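Calcium uptake protein 2, mitochondrial (Homo sapiens, PDB 6AGH) probably regulates calcium entry into mitochondria as a dimerising, EF-hand-containing partner of the calcium uniporter. Local coordinates at residues L37-E42 against L68-I73; E74-G79 against N172-M177; Y104-T109 against K143-Q148; M219-F224 against E246-G251. All coordinates share one frame; numbering follows the deposited sequence.

How the interactions relate
Interactions 1 and 2 share helix 70-81: its N-terminal end, with Leu-68 just before it, meets strand 37-39, and its next turns meet helix 174-179, the two centres about 12 Å apart. Interaction 3 falls within the chain span that interaction 2 brings together, with its centre about 20 Å from that of interaction 2, and the two touch where Leu-175 packs on Phe-106 and Leu-107. These three thus tie the N-terminal part of the fold to its first EF-hand region. Interaction 4 comes last along the chain, on the far side of the chain's centre and about 39 Å or more from the others between centres, consistent with a separate C-terminal EF-hand lobe.

Interaction 1: L37-E42 against L68-I73; sequences LEHEGE and LTKKDI
Leu-68 lies against Leu-37, Glu-38 and His-39, held to Glu-38 by one backbone hydrogen bond and to the other two by apolar contact. Its N-H donates to Glu-38 O at 2.7 Å, with the donor nearly along the C=O axis (163°) and an N-H...O angle of 150°. With CG anti to the backbone N (chi1 171°), the Leu-68 side chain is aimed at the strand, and its branch then splits the methyls between Leu-37 and His-39. CD1 reaches CD1 of Leu-37 at 4.0 Å, the two leucine side chains crossing at about a right angle. CD2 comes instead to His-39, 3.9 Å from its CB and obliquely beside the imidazole. The CB atoms of His-39 and Leu-68 are in contact as well, at 3.7 Å.

Around this centre, Lys-70 starts away from the strand and curls back, bringing NZ to the edge of the His-39 ring, 4.4 Å from CD2. A positive lysine this close might disfavour protonation of the imidazole. Asp-72 OD2 lies 4.1 Å from CD1 of Leu-37 and takes a weak bond from OG1 of Thr-69, the N-cap residue of helix 70-81. On the other segment, His-39 and Glu-42 close a type I' turn, in which Glu-40 and Gly-41 adopt positive phi.

Leu-98 covers both leucines from a neighbouring loop. Strand 37-39 is the middle of a three-stranded mixed sheet, antiparallel to 42-44 and parallel to 66-67, and the bond from Leu-68 N carries the pairing with 66-67 onward to the threshold of helix 70-81.

Interaction 2: E74-G79 against N172-M177; sequences EDTLSG and NTTLQM
Helix 174-179, consistent with the entering helix of an EF-hand-like unit that continues into strand 188-189 and helix 190-212, meets helix 70-81 through Met-177, Thr-76 and Leu-77. The methionine leaves its helix with CG anti to the carbonyl carbon (chi1 -71°), extends, and then bends at chi3 (-147°). Its terminal CE thereby comes to CG2 of Thr-76 at 3.6 Å, the two side chains meeting at about a right angle. Its sulfur lies beside the backbone of Leu-77, with SD 3.9 Å from CA, and is 4.2 Å from CG of the same leucine. The methyl of Thr-76 also touches Thr-174, its CG2 being 3.6 Å from OG1. Shortened to an alanine, the Met-177 side chain would probably open a gap beside Thr-76 and Leu-77 and take away most of the bridge between the two helices.

Both threonine hydroxyls are bonded outside the contact: Thr-76 OG1 to Asp-72 O within its own helix, and Thr-174 OG1 to Leu-98 N. With no hydrogen bond between the segments, the helices are joined here by van der Waals contacts of methyls, sulfur and a hydroxyl that already has its partner.

Interaction 3: Y104-T109 against K143-Q148; sequences YLFLLT and KIISKQ
Ile-145 presses its branches against Thr-109, Leu-105 and Phe-106 where helix 135-147 crosses helix 101-112, the local axes 9.4 Å apart and at 82°.

Packing contacts dominate. The CG2 methyl of Ile-145 rests on the hydroxyl oxygen of Thr-109, 3.7 Å from OG1, while CD1 approaches the Phe-106 ring obliquely, 4.3 Å from its CD1. Next to it, CD1 of Leu-105 packs 4.1 Å from CA of Ser-146, on the backbone of the crossing helix. Phe-118 covers both Thr-109 and Ile-145, and Phe-138 meets Phe-106 edge-to-face.

The polar bonding stays within helix 101-112. With OG1 beside its own backbone N (chi1 -64°), Thr-109 turns back and donates to Leu-105 O at 3.1 Å, tilted 34° from the carbonyl plane. The same oxygen accepts from Thr-109 N on the opposite face, so two bonds hold it. With an alanine here, Leu-105 O would probably lose its side-chain donor and a gap would be left beside the CG2 methyl of Ile-145.

At the end of helix 135-147, Lys-147 NZ bonds to Ser-280 of the second subunit. No hydrogen bond fixes the crossing itself: methyl, ring and backbone carbon surfaces meet, with a hydroxyl oxygen already satisfied within its own helix.

Interaction 4: M219-F224 against E246-G251; sequences MRKEDF and EKLSAG
Lys-221 leaves its helix with CG anti to the carbonyl carbon (chi1 -45°), runs extended, and bends at chi3 (-83°), which carries CE over to the backbone of Ser-249 and to the side chain of Leu-248. Leu-248 in turn places CG anti to its backbone N (chi1 -176°), directing both methyls at the lysine. CD1 lies 4.0 Å from CE of Lys-221, and CD2 sits over the start of helix 221-228, 3.9 Å from Lys-221 O. CE also lies beside Ser-249 O, but the ammonium group is engaged further on, in a salt bridge with Asp-309 of helix 305-314. The same helix offers Thr-310 to both Lys-221 and Leu-248.

Close by, the N-cap residue Arg-220 grips Asp-223 side-on: NE meets OD2 at 3.0 Å, almost in the guanidinium plane, and NH2 meets OD1 at 3.0 Å. The carboxylate of Glu-222 lies over one guanidinium face, completing a salt-bridge network at the helix start.

Met-219 is backbone-bonded to Ile-254, joining the residues before helix 221-228 to those before helix 256-266. Such pairing of two loops is consistent with paired EF-hand-like units, here with the residues that follow helix 234-247 packed on the start of helix 221-228.

Interaction 1: L37-E42 against L68-I73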
loop_
_atom_site.group_PDB
_atom_site.type_symbol
_atom_site.label_atom_id
_atom_site.label_comp_id
_atom_site.label_asym_id
_atom_site.label_seq_id
_atom_site.Cartn_x
_atom_site.Cartn_y
_atom_site.Cartn_z
ATOM N N LEU A 37 -13.772 31.554 17.672
ATOM C CA LEU A 37 -14.813 31.465 18.682
ATOM C C LEU A 37 -14.286 30.772 19.931
ATOM O O LEU A 37 -13.267 30.077 19.907
ATOM C CB LEU A 37 -16.056 30.740 18.146
ATOM C CG LEU A 37 -16.737 31.431 16.960
ATOM C CD1 LEU A 37 -18.154 30.936 16.784
ATOM C CD2 LEU A 37 -16.740 32.935 17.140
ATOM N N GLU A 38 -14.984 31.024 21.038
ATOM C CA GLU A 38 -14.724 30.442 22.349
ATOM C C GLU A 38 -15.993 30.289 23.133
ATOM O O GLU A 38 -16.884 31.057 23.001
ATOM C CB GLU A 38 -13.732 31.255 23.136
ATOM C CG GLU A 38 -13.620 30.865 24.589
ATOM C CD GLU A 38 -14.219 31.899 25.526
ATOM O OE1 GLU A 38 -13.991 33.093 25.299
ATOM O OE2 GLU A 38 -14.898 31.539 26.504
ATOM N N HIS A 39 -16.068 29.244 23.922
ATOM C CA HIS A 39 -17.204 29.006 24.773
ATOM C C HIS A 39 -16.889 28.067 25.898
ATOM O O HIS A 39 -16.641 26.915 25.675
ATOM C CB HIS A 39 -18.366 28.476 23.984
ATOM C CG HIS A 39 -19.502 27.990 24.825
ATOM N ND1 HIS A 39 -19.361 26.941 25.691
ATOM C CD2 HIS A 39 -20.791 28.380 24.911
ATOM C CE1 HIS A 39 -20.514 26.712 26.282
ATOM N NE2 HIS A 39 -21.400 27.563 25.819
ATOM N N GLU A 40 -16.974 28.546 27.108
ATOM C CA GLU A 40 -16.737 27.718 28.247
ATOM C C GLU A 40 -15.313 27.363 28.316
ATOM O O GLU A 40 -14.966 26.500 29.058
ATOM C CB GLU A 40 -17.537 26.441 28.177
ATOM C CG GLU A 40 -19.048 26.602 28.237
ATOM C CD GLU A 40 -19.561 27.309 29.485
ATOM O OE1 GLU A 40 -19.031 27.048 30.580
ATOM O OE2 GLU A 40 -20.510 28.107 29.387
ATOM N N GLY A 41 -14.473 28.048 27.579
ATOM C CA GLY A 41 -13.063 27.749 27.602
ATOM C C GLY A 41 -12.486 26.846 26.532
ATOM O O GLY A 41 -11.294 26.610 26.537
ATOM N N GLU A 42 -13.298 26.342 25.620
ATOM C CA GLU A 42 -12.760 25.551 24.541
ATOM C C GLU A 42 -13.098 26.292 23.266
ATOM O O GLU A 42 -14.220 26.590 22.993
ATOM C CB GLU A 42 -13.218 24.099 24.572
ATOM C CG GLU A 42 -12.379 23.201 25.488
ATOM C CD GLU A 42 -11.002 22.800 24.940
ATOM O OE1 GLU A 42 -10.904 22.406 23.777
ATOM O OE2 GLU A 42 -9.998 22.842 25.674
ATOM N N LEU A 68 -18.993 32.437 21.998
ATOM C CA LEU A 68 -20.071 31.853 21.213
ATOM C C LEU A 68 -21.438 32.240 21.767
ATOM O O LEU A 68 -21.653 32.282 22.982
ATOM C CB LEU A 68 -19.924 30.330 21.175
ATOM C CG LEU A 68 -21.035 29.452 20.591
ATOM C CD1 LEU A 68 -21.163 29.643 19.091
ATOM C CD2 LEU A 68 -20.746 27.990 20.919
ATOM N N THR A 69 -22.365 32.521 20.851
ATOM C CA THR A 69 -23.723 32.946 21.154
ATOM C C THR A 69 -24.700 32.027 20.431
ATOM O O THR A 69 -24.309 31.179 19.624
ATOM C CB THR A 69 -23.968 34.402 20.731
ATOM O OG1 THR A 69 -24.049 34.473 19.302
ATOM C CG2 THR A 69 -22.842 35.303 21.212
ATOM N N LYS A 70 -25.991 32.215 20.713
ATOM C CA LYS A 70 -27.016 31.352 20.131
ATOM C C LYS A 70 -27.348 31.741 18.693
ATOM O O LYS A 70 -27.840 30.905 17.913
ATOM C CB LYS A 70 -28.272 31.376 21.004
ATOM C CG LYS A 70 -28.003 31.166 22.501
ATOM C CD LYS A 70 -27.057 29.996 22.758
ATOM C CE LYS A 70 -26.204 30.237 23.998
ATOM N NZ LYS A 70 -24.836 29.653 23.868
ATOM N N LYS A 71 -27.074 32.990 18.315
ATOM C CA LYS A 71 -27.176 33.342 16.907
ATOM C C LYS A 71 -26.123 32.608 16.085
ATOM O O LYS A 71 -26.334 32.343 14.895
ATOM C CB LYS A 71 -27.050 34.856 16.745
ATOM C CG LYS A 71 -27.210 35.375 15.325
ATOM C CD LYS A 71 -27.113 36.882 15.304
ATOM C CE LYS A 71 -27.251 37.370 13.879
ATOM N NZ LYS A 71 -27.167 38.847 13.778
ATOM N N ASP A 72 -24.997 32.248 16.705
ATOM C CA ASP A 72 -23.955 31.519 15.986
ATOM C C ASP A 72 -24.323 30.054 15.781
ATOM O O ASP A 72 -23.993 29.468 14.743
ATOM C CB ASP A 72 -22.622 31.653 16.714
ATOM C CG ASP A 72 -21.997 33.022 16.529
ATOM O OD1 ASP A 72 -22.190 33.613 15.444
ATOM O OD2 ASP A 72 -21.315 33.507 17.457
ATOM N N ILE A 73 -24.975 29.427 16.763
ATOM C CA ILE A 73 -25.424 28.056 16.536
ATOM C C ILE A 73 -26.534 28.037 15.489
ATOM O O ILE A 73 -26.525 27.195 14.575
ATOM C CB ILE A 73 -25.838 27.360 17.847
ATOM C CG1 ILE A 73 -26.801 28.226 18.655
ATOM C CG2 ILE A 73 -24.590 26.991 18.663
ATOM C CD1 ILE A 73 -27.887 27.435 19.311
#

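Interaction 2: E74-G79 against N172-M177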
loop_
_atom_site.group_PDB
_atom_site.type_symbol
_atom_site.label_atom_id
_atom_site.label_comp_id
_atom_site.label_asym_id
_atom_site.label_seq_id
_atom_site.Cartn_x
_atom_site.Cartn_y
_atom_site.Cartn_z
ATOM N N GLU A 74 -27.503 28.963 15.587
ATOM C CA GLU A 74 -28.526 29.009 14.544
ATOM C C GLU A 74 -27.912 29.296 13.172
ATOM O O GLU A 74 -28.390 28.780 12.150
ATOM C CB GLU A 74 -29.581 30.060 14.889
ATOM N N ASP A 75 -26.834 30.090 13.130
ATOM C CA ASP A 75 -26.097 30.279 11.883
ATOM C C ASP A 75 -25.436 28.988 11.417
ATOM O O ASP A 75 -25.368 28.729 10.210
ATOM C CB ASP A 75 -25.045 31.375 12.055
ATOM C CG ASP A 75 -25.601 32.763 11.804
ATOM O OD1 ASP A 75 -26.741 32.870 11.305
ATOM O OD2 ASP A 75 -24.896 33.749 12.106
ATOM N N THR A 76 -24.963 28.163 12.356
ATOM C CA THR A 76 -24.410 26.863 11.993
ATOM C C THR A 76 -25.466 26.005 11.312
ATOM O O THR A 76 -25.169 25.279 10.354
ATOM C CB THR A 76 -23.866 26.152 13.234
ATOM O OG1 THR A 76 -22.888 26.980 13.873
ATOM C CG2 THR A 76 -23.223 24.825 12.852
ATOM N N LEU A 77 -26.704 26.066 11.804
ATOM C CA LEU A 77 -27.783 25.312 11.172
ATOM C C LEU A 77 -28.074 25.847 9.774
ATOM O O LEU A 77 -28.074 25.090 8.793
ATOM C CB LEU A 77 -29.040 25.374 12.042
ATOM C CG LEU A 77 -29.978 24.154 12.068
ATOM C CD1 LEU A 77 -31.155 24.433 13.009
ATOM C CD2 LEU A 77 -30.468 23.628 10.676
ATOM N N SER A 78 -28.279 27.162 9.659
ATOM C CA SER A 78 -28.648 27.755 8.375
ATOM C C SER A 78 -27.583 27.521 7.304
ATOM O O SER A 78 -27.913 27.203 6.155
ATOM C CB SER A 78 -28.906 29.253 8.563
ATOM O OG SER A 78 -29.271 29.893 7.350
ATOM N N GLY A 79 -26.304 27.707 7.655
ATOM C CA GLY A 79 -25.229 27.527 6.681
ATOM C C GLY A 79 -25.198 26.147 6.057
ATOM O O GLY A 79 -25.159 26.007 4.831
ATOM N N ASN A 172 -23.389 21.015 19.299
ATOM C CA ASN A 172 -23.375 20.183 18.101
ATOM C C ASN A 172 -22.763 20.990 16.961
ATOM O O ASN A 172 -23.175 22.123 16.696
ATOM C CB ASN A 172 -24.777 19.655 17.762
ATOM C CG ASN A 172 -25.669 20.683 17.087
ATOM O OD1 ASN A 172 -25.641 21.868 17.414
ATOM N ND2 ASN A 172 -26.491 20.219 16.153
ATOM N N THR A 173 -21.735 20.427 16.336
ATOM C CA THR A 173 -20.911 21.154 15.386
ATOM C C THR A 173 -21.435 20.988 13.960
ATOM O O THR A 173 -22.483 20.384 13.715
ATOM C CB THR A 173 -19.464 20.685 15.485
ATOM O OG1 THR A 173 -19.416 19.260 15.347
ATOM C CG2 THR A 173 -18.872 21.079 16.824
ATOM N N THR A 174 -20.686 21.546 13.004
ATOM C CA THR A 174 -21.050 21.408 11.599
ATOM C C THR A 174 -20.972 19.956 11.149
ATOM O O THR A 174 -21.864 19.472 10.445
ATOM C CB THR A 174 -20.149 22.282 10.728
ATOM O OG1 THR A 174 -20.234 23.644 11.162
ATOM C CG2 THR A 174 -20.564 22.186 9.268
ATOM N N LEU A 175 -19.909 19.248 11.533
ATOM C CA LEU A 175 -19.742 17.871 11.080
ATOM C C LEU A 175 -20.815 16.959 11.666
ATOM O O LEU A 175 -21.286 16.036 10.991
ATOM C CB LEU A 175 -18.346 17.360 11.437
ATOM C CG LEU A 175 -17.187 18.049 10.713
ATOM C CD1 LEU A 175 -15.856 17.421 11.107
ATOM C CD2 LEU A 175 -17.391 18.013 9.205
ATOM N N GLN A 176 -21.205 17.191 12.921
ATOM C CA GLN A 176 -22.275 16.395 13.516
ATOM C C GLN A 176 -23.601 16.617 12.793
ATOM O O GLN A 176 -24.327 15.658 12.508
ATOM C CB GLN A 176 -22.404 16.722 15.003
ATOM C CG GLN A 176 -21.167 16.367 15.817
ATOM C CD GLN A 176 -21.243 16.869 17.247
ATOM O OE1 GLN A 176 -22.327 17.004 17.813
ATOM N NE2 GLN A 176 -20.086 17.151 17.837
ATOM N N MET A 177 -23.927 17.874 12.476
ATOM C CA MET A 177 -25.169 18.158 11.760
ATOM C C MET A 177 -25.118 17.671 10.318
ATOM O O MET A 177 -26.164 17.385 9.725
ATOM C CB MET A 177 -25.473 19.656 11.755
ATOM C CG MET A 177 -25.899 20.287 13.056
ATOM S SD MET A 177 -26.393 21.998 12.734
ATOM C CE MET A 177 -25.913 22.818 14.251
#

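Interaction 3: Y104-T109 against K143-Q148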
loop_
_atom_site.group_PDB
_atom_site.type_symbol
_atom_site.label_atom_id
_atom_site.label_comp_id
_atom_site.label_asym_id
_atom_site.label_seq_id
_atom_site.Cartn_x
_atom_site.Cartn_y
_atom_site.Cartn_z
ATOM N N TYR A 104 -11.020 19.209 14.059
ATOM C CA TYR A 104 -10.002 19.845 13.230
ATOM C C TYR A 104 -8.834 18.899 12.973
ATOM O O TYR A 104 -8.308 18.849 11.854
ATOM C CB TYR A 104 -9.537 21.144 13.891
ATOM C CG TYR A 104 -8.150 21.609 13.505
ATOM C CD1 TYR A 104 -7.929 22.296 12.318
ATOM C CD2 TYR A 104 -7.064 21.383 14.343
ATOM C CE1 TYR A 104 -6.664 22.733 11.972
ATOM C CE2 TYR A 104 -5.796 21.816 14.005
ATOM C CZ TYR A 104 -5.602 22.490 12.820
ATOM O OH TYR A 104 -4.340 22.921 12.483
ATOM N N LEU A 105 -8.426 18.130 13.986
ATOM C CA LEU A 105 -7.442 17.078 13.746
ATOM C C LEU A 105 -8.009 16.007 12.822
ATOM O O LEU A 105 -7.293 15.464 11.973
ATOM C CB LEU A 105 -6.996 16.452 15.067
ATOM C CG LEU A 105 -6.450 17.367 16.161
ATOM C CD1 LEU A 105 -6.199 16.569 17.434
ATOM C CD2 LEU A 105 -5.179 18.062 15.697
ATOM N N PHE A 106 -9.293 15.688 12.991
ATOM C CA PHE A 106 -9.983 14.756 12.106
ATOM C C PHE A 106 -9.881 15.201 10.648
ATOM O O PHE A 106 -9.435 14.438 9.778
ATOM C CB PHE A 106 -11.439 14.643 12.565
ATOM C CG PHE A 106 -12.302 13.790 11.691
ATOM C CD1 PHE A 106 -12.295 12.413 11.825
ATOM C CD2 PHE A 106 -13.158 14.366 10.768
ATOM C CE1 PHE A 106 -13.101 11.625 11.035
ATOM C CE2 PHE A 106 -13.967 13.583 9.975
ATOM C CZ PHE A 106 -13.938 12.212 10.111
ATOM N N LEU A 107 -10.280 16.445 10.366
ATOM C CA LEU A 107 -10.195 16.961 9.004
ATOM C C LEU A 107 -8.753 17.031 8.518
ATOM O O LEU A 107 -8.493 16.829 7.326
ATOM C CB LEU A 107 -10.851 18.339 8.923
ATOM C CG LEU A 107 -12.339 18.404 9.271
ATOM C CD1 LEU A 107 -12.752 19.833 9.590
ATOM C CD2 LEU A 107 -13.184 17.836 8.141
ATOM N N LEU A 108 -7.806 17.314 9.415
ATOM C CA LEU A 108 -6.400 17.302 9.019
ATOM C C LEU A 108 -5.960 15.903 8.602
ATOM O O LEU A 108 -5.149 15.748 7.683
ATOM C CB LEU A 108 -5.518 17.827 10.150
ATOM C CG LEU A 108 -5.405 19.350 10.259
ATOM C CD1 LEU A 108 -4.269 19.736 11.195
ATOM C CD2 LEU A 108 -5.200 19.964 8.883
ATOM N N THR A 109 -6.486 14.872 9.268
ATOM C CA THR A 109 -6.106 13.508 8.929
ATOM C C THR A 109 -6.791 13.039 7.651
ATOM O O THR A 109 -6.235 12.207 6.924
ATOM C CB THR A 109 -6.452 12.574 10.095
ATOM O OG1 THR A 109 -5.673 12.929 11.244
ATOM C CG2 THR A 109 -6.185 11.116 9.748
ATOM N N LYS A 143 -11.527 10.805 19.337
ATOM C CA LYS A 143 -10.704 10.608 20.521
ATOM C C LYS A 143 -9.489 9.758 20.190
ATOM O O LYS A 143 -8.376 10.055 20.642
ATOM C CB LYS A 143 -11.522 9.994 21.665
ATOM C CG LYS A 143 -12.722 10.833 22.080
ATOM C CD LYS A 143 -13.252 10.379 23.437
ATOM C CE LYS A 143 -14.644 10.932 23.731
ATOM N NZ LYS A 143 -14.699 11.570 25.086
ATOM N N ILE A 144 -9.674 8.715 19.378
ATOM C CA ILE A 144 -8.556 7.840 19.029
ATOM C C ILE A 144 -7.537 8.589 18.181
ATOM O O ILE A 144 -6.328 8.530 18.440
ATOM C CB ILE A 144 -9.058 6.571 18.316
ATOM C CG1 ILE A 144 -10.063 5.823 19.194
ATOM C CG2 ILE A 144 -7.891 5.667 17.936
ATOM C CD1 ILE A 144 -10.828 4.741 18.461
ATOM N N ILE A 145 -8.004 9.311 17.158
ATOM C CA ILE A 145 -7.079 10.121 16.370
ATOM C C ILE A 145 -6.484 11.236 17.224
ATOM O O ILE A 145 -5.318 11.613 17.045
ATOM C CB ILE A 145 -7.798 10.677 15.124
ATOM C CG1 ILE A 145 -7.977 9.579 14.076
ATOM C CG2 ILE A 145 -7.034 11.845 14.520
ATOM C CD1 ILE A 145 -9.143 9.820 13.143
ATOM N N SER A 146 -7.250 11.746 18.192
ATOM C CA SER A 146 -6.771 12.838 19.034
ATOM C C SER A 146 -5.589 12.409 19.899
ATOM O O SER A 146 -4.555 13.089 19.935
ATOM C CB SER A 146 -7.914 13.361 19.905
ATOM O OG SER A 146 -7.418 14.086 21.018
ATOM N N LYS A 147 -5.723 11.289 20.614
ATOM C CA LYS A 147 -4.639 10.852 21.491
ATOM C C LYS A 147 -3.448 10.332 20.695
ATOM O O LYS A 147 -2.300 10.455 21.141
ATOM C CB LYS A 147 -5.159 9.792 22.461
ATOM C CG LYS A 147 -4.165 8.699 22.826
ATOM C CD LYS A 147 -4.904 7.472 23.311
ATOM C CE LYS A 147 -5.660 6.839 22.162
ATOM N NZ LYS A 147 -4.776 5.966 21.343
ATOM N N GLN A 148 -3.695 9.774 19.515
ATOM C CA GLN A 148 -2.625 9.347 18.621
ATOM C C GLN A 148 -1.851 10.554 18.104
ATOM O O GLN A 148 -2.388 11.658 18.015
ATOM C CB GLN A 148 -3.193 8.542 17.453
#

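Interaction 4: M219-F224 against E246-G251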
loop_
_atom_site.group_PDB
_atom_site.type_symbol
_atom_site.label_atom_id
_atom_site.label_comp_id
_atom_site.label_asym_id
_atom_site.label_seq_id
_atom_site.Cartn_x
_atom_site.Cartn_y
_atom_site.Cartn_z
ATOM N N MET A 219 -3.055 28.944 -14.893
ATOM C CA MET A 219 -1.820 28.928 -14.120
ATOM C C MET A 219 -0.646 28.799 -15.083
ATOM O O MET A 219 -0.517 27.783 -15.774
ATOM C CB MET A 219 -1.853 27.778 -13.115
ATOM C CG MET A 219 -0.593 27.543 -12.326
ATOM S SD MET A 219 -0.742 25.940 -11.511
ATOM C CE MET A 219 -0.013 26.260 -9.918
ATOM N N ARG A 220 0.200 29.828 -15.144
ATOM C CA ARG A 220 1.374 29.762 -16.004
ATOM C C ARG A 220 2.287 28.626 -15.559
ATOM O O ARG A 220 2.351 28.279 -14.376
ATOM C CB ARG A 220 2.148 31.080 -15.982
ATOM C CG ARG A 220 1.359 32.300 -16.407
ATOM C CD ARG A 220 2.150 33.564 -16.098
ATOM N NE ARG A 220 2.559 33.610 -14.698
ATOM C CZ ARG A 220 3.449 34.466 -14.206
ATOM N NH1 ARG A 220 4.021 35.361 -14.999
ATOM N NH2 ARG A 220 3.763 34.431 -12.918
ATOM N N LYS A 221 2.992 28.033 -16.529
ATOM C CA LYS A 221 3.859 26.900 -16.218
ATOM C C LYS A 221 4.920 27.252 -15.180
ATOM O O LYS A 221 5.372 26.372 -14.439
ATOM C CB LYS A 221 4.502 26.340 -17.492
ATOM C CG LYS A 221 3.528 26.172 -18.653
ATOM C CD LYS A 221 4.085 25.237 -19.723
ATOM C CE LYS A 221 5.031 25.907 -20.696
ATOM N NZ LYS A 221 5.112 25.132 -21.970
ATOM N N GLU A 222 5.322 28.523 -15.092
ATOM C CA GLU A 222 6.274 28.894 -14.052
ATOM C C GLU A 222 5.624 28.910 -12.674
ATOM O O GLU A 222 6.306 28.680 -11.669
ATOM C CB GLU A 222 6.917 30.249 -14.362
ATOM C CG GLU A 222 5.954 31.331 -14.816
ATOM C CD GLU A 222 6.616 32.696 -14.882
ATOM O OE1 GLU A 222 7.027 33.213 -13.820
ATOM O OE2 GLU A 222 6.744 33.247 -15.996
ATOM N N ASP A 223 4.315 29.168 -12.601
ATOM C CA ASP A 223 3.636 29.055 -11.315
ATOM C C ASP A 223 3.390 27.603 -10.927
ATOM O O ASP A 223 3.371 27.282 -9.732
ATOM C CB ASP A 223 2.304 29.813 -11.334
ATOM C CG ASP A 223 2.445 31.244 -11.810
ATOM O OD1 ASP A 223 3.405 31.919 -11.384
ATOM O OD2 ASP A 223 1.584 31.705 -12.593
ATOM N N PHE A 224 3.237 26.710 -11.908
ATOM C CA PHE A 224 3.209 25.285 -11.598
ATOM C C PHE A 224 4.571 24.799 -11.126
ATOM O O PHE A 224 4.655 23.984 -10.202
ATOM C CB PHE A 224 2.754 24.475 -12.809
ATOM C CG PHE A 224 2.682 22.994 -12.547
ATOM C CD1 PHE A 224 1.638 22.459 -11.809
ATOM C CD2 PHE A 224 3.667 22.144 -13.021
ATOM C CE1 PHE A 224 1.572 21.098 -11.559
ATOM C CE2 PHE A 224 3.607 20.784 -12.774
ATOM C CZ PHE A 224 2.557 20.259 -12.042
ATOM N N GLU A 246 15.881 29.614 -17.675
ATOM C CA GLU A 246 16.393 29.858 -19.004
ATOM C C GLU A 246 15.690 29.088 -20.101
ATOM O O GLU A 246 15.559 29.636 -21.202
ATOM C CB GLU A 246 17.891 29.529 -19.073
ATOM C CG GLU A 246 18.705 30.104 -17.953
ATOM C CD GLU A 246 20.142 29.706 -18.103
ATOM O OE1 GLU A 246 20.747 30.133 -19.106
ATOM O OE2 GLU A 246 20.652 28.937 -17.267
ATOM N N LYS A 247 15.187 27.872 -19.840
ATOM C CA LYS A 247 14.615 27.087 -20.928
ATOM C C LYS A 247 13.166 26.663 -20.718
ATOM O O LYS A 247 12.646 25.889 -21.527
ATOM C CB LYS A 247 15.494 25.864 -21.189
ATOM C CG LYS A 247 16.966 26.193 -21.191
ATOM C CD LYS A 247 17.863 24.964 -21.256
ATOM C CE LYS A 247 19.233 25.362 -21.832
ATOM N NZ LYS A 247 20.009 26.196 -20.853
ATOM N N LEU A 248 12.481 27.162 -19.693
ATOM C CA LEU A 248 11.033 27.017 -19.636
ATOM C C LEU A 248 10.375 28.252 -20.238
ATOM O O LEU A 248 10.498 29.357 -19.699
ATOM C CB LEU A 248 10.550 26.810 -18.202
ATOM C CG LEU A 248 9.043 26.551 -18.075
ATOM C CD1 LEU A 248 8.612 25.410 -18.986
ATOM C CD2 LEU A 248 8.638 26.270 -16.636
ATOM N N SER A 249 9.674 28.058 -21.347
ATOM C CA SER A 249 9.019 29.141 -22.060
ATOM C C SER A 249 7.561 29.236 -21.632
ATOM O O SER A 249 6.982 28.290 -21.092
ATOM C CB SER A 249 9.113 28.937 -23.574
ATOM O OG SER A 249 8.080 28.088 -24.041
ATOM N N ALA A 250 6.966 30.395 -21.889
ATOM C CA ALA A 250 5.538 30.579 -21.693
ATOM C C ALA A 250 4.800 30.217 -22.974
ATOM O O ALA A 250 5.056 30.803 -24.031
ATOM C CB ALA A 250 5.224 32.018 -21.288
ATOM N N GLY A 251 3.936 29.210 -22.891
ATOM C CA GLY A 251 3.124 28.827 -24.029
ATOM C C GLY A 251 1.670 28.719 -23.627
ATOM O O GLY A 251 1.002 29.733 -23.401
#